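Local coordinates for argonaute protein (PDB 5I4A), which uses short 5'-hydroxyl guide RNAs to bind complementary targets and cleave them as an RNA-guided single-stranded DNA endonuclease, at residues E158-E162 / G184-L189. Sequence-based numbering, arbitrary orientation.
Sequences EPALE and GLDGIL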
loop_
_atom_site.group_PDB
_atom_site.type_symbol
_atom_site.label_atom_id
_atom_site.label_comp_id
_atom_site.label_asym_id
_atom_site.label_seq_id
_atom_site.Cartn_x
_atom_site.Cartn_y
_atom_site.Cartn_z
ATOM N N GLU A 158 16.307 -16.561 20.644
ATOM C CA GLU A 158 16.862 -15.964 21.844
ATOM C C GLU A 158 16.708 -14.450 21.791
ATOM O O GLU A 158 16.587 -13.867 20.706
ATOM C CB GLU A 158 18.346 -16.331 21.988
ATOM C CG GLU A 158 18.645 -17.811 21.786
ATOM C CD GLU A 158 18.330 -18.651 23.013
ATOM O OE1 GLU A 158 19.020 -18.482 24.042
ATOM O OE2 GLU A 158 17.397 -19.481 22.949
ATOM N N PRO A 159 16.688 -13.781 22.945
ATOM C CA PRO A 159 16.663 -12.315 22.949
ATOM C C PRO A 159 17.846 -11.733 22.185
ATOM O O PRO A 159 18.869 -12.388 21.973
ATOM C CB PRO A 159 16.734 -11.965 24.438
ATOM C CG PRO A 159 16.087 -13.127 25.106
ATOM C CD PRO A 159 16.498 -14.334 24.296
ATOM N N ALA A 160 17.685 -10.467 21.783
ATOM C CA ALA A 160 18.609 -9.827 20.849
ATOM C C ALA A 160 20.060 -9.943 21.302
ATOM O O ALA A 160 20.944 -10.288 20.510
ATOM C CB ALA A 160 18.221 -8.357 20.669
ATOM N N LEU A 161 20.325 -9.662 22.579
ATOM C CA LEU A 161 21.701 -9.699 23.063
ATOM C C LEU A 161 22.246 -11.120 23.131
ATOM O O LEU A 161 23.464 -11.316 23.058
ATOM C CB LEU A 161 21.795 -9.025 24.430
ATOM C CG LEU A 161 21.716 -7.499 24.410
ATOM C CD1 LEU A 161 21.860 -6.934 25.812
ATOM C CD2 LEU A 161 22.784 -6.931 23.488
ATOM N N GLU A 162 21.372 -12.121 23.263
ATOM C CA GLU A 162 21.792 -13.512 23.366
ATOM C C GLU A 162 21.529 -14.298 22.085
ATOM O O GLU A 162 21.486 -15.532 22.119
ATOM C CB GLU A 162 21.091 -14.197 24.538
ATOM C CG GLU A 162 20.985 -13.364 25.799
ATOM C CD GLU A 162 20.220 -14.083 26.893
ATOM O OE1 GLU A 162 19.556 -15.096 26.583
ATOM O OE2 GLU A 162 20.287 -13.642 28.060
ATOM N N GLY A 184 23.961 -3.703 19.719
ATOM C CA GLY A 184 23.926 -4.561 20.885
ATOM C C GLY A 184 25.328 -5.014 21.236
ATOM O O GLY A 184 25.846 -5.963 20.640
ATOM N N LEU A 185 25.962 -4.327 22.185
ATOM C CA LEU A 185 27.349 -4.591 22.537
ATOM C C LEU A 185 27.529 -4.375 24.031
ATOM O O LEU A 185 26.946 -3.450 24.600
ATOM C CB LEU A 185 28.309 -3.677 21.763
ATOM C CG LEU A 185 28.359 -3.783 20.237
ATOM C CD1 LEU A 185 29.165 -2.633 19.656
ATOM C CD2 LEU A 185 28.946 -5.118 19.812
ATOM N N ASP A 186 28.338 -5.231 24.657
ATOM C CA ASP A 186 28.680 -5.106 26.076
ATOM C C ASP A 186 27.439 -5.151 26.967
ATOM O O ASP A 186 27.394 -4.508 28.018
ATOM C CB ASP A 186 29.475 -3.825 26.342
ATOM C CG ASP A 186 30.433 -3.488 25.218
ATOM O OD1 ASP A 186 31.220 -4.372 24.815
ATOM O OD2 ASP A 186 30.391 -2.340 24.727
ATOM N N GLY A 187 26.422 -5.899 26.545
ATOM C CA GLY A 187 25.229 -6.078 27.343
ATOM C C GLY A 187 24.252 -4.923 27.339
ATOM O O GLY A 187 23.264 -4.974 28.083
ATOM N N ILE A 188 24.483 -3.885 26.539
ATOM C CA ILE A 188 23.560 -2.761 26.428
ATOM C C ILE A 188 22.971 -2.764 25.022
ATOM O O ILE A 188 23.706 -2.739 24.025
ATOM C CB ILE A 188 24.233 -1.419 26.767
ATOM C CG1 ILE A 188 25.427 -1.133 25.855
ATOM C CG2 ILE A 188 24.680 -1.407 28.223
ATOM C CD1 ILE A 188 25.707 0.340 25.651
ATOM N N LEU A 189 21.646 -2.823 24.946
ATOM C CA LEU A 189 20.920 -2.877 23.686
ATOM C C LEU A 189 20.353 -1.496 23.382
ATOM O O LEU A 189 19.740 -0.868 24.252
ATOM C CB LEU A 189 19.799 -3.915 23.761
ATOM C CG LEU A 189 18.989 -4.221 22.501
ATOM C CD1 LEU A 189 19.871 -4.865 21.442
ATOM C CD2 LEU A 189 17.804 -5.115 22.839
#
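L161, on a short 3-10 turn, and L189, on the beta hairpin of strands 178-185 and 188-192 in the PAZ domain, are a worked example of how one leucine can pack against both a strand and the turn of a hairpin. These two residues carry most of the contact, with A160 beside them. The L161 side chain leaves its backbone with CG anti to the carbonyl carbon (chi1 -75°), and from there its two methyls go to different parts of the hairpin. CD2 settles on the backbone of strand 178-185, 3.7 Å from G184 CA. With hydrogen alone on that alpha carbon, the methyl can come up close, since a beta carbon on G184 would point at it and crowd it. CD1 reaches the type I' turn that links the strands, L185 to I188, and lies 3.3 Å from G187 O at the turn's third position, a close methyl-to-carbonyl contact. At the branch point, L161 CG lies 4.1 Å from L189 CB, the two side chains running in opposite directions. Cutting L161 back to an alanine would remove both methyls, and is likely to open a gap over G184 CA and G187 O and leave L189 CB without this leucine neighbour.

L189 has its CG anti to the backbone N (chi1 -175°), which brings both methyls up to the 3-10 turn. They meet A160 within a wider apolar cluster: L170 of strand 169-172 touches both A160 and L189, while P204 lies against L161 and L189. The contact thus joins the loop following strand 143-156 to the hairpin, within the domain that in Argonautes holds the guide's 3' end; its nearest atom is about 8 Å from the bound nucleic acid. At its buried end, A160 CB sits 3.9 Å from each of L189 CD1 and L189 CD2, touching both prongs of the leucine fork.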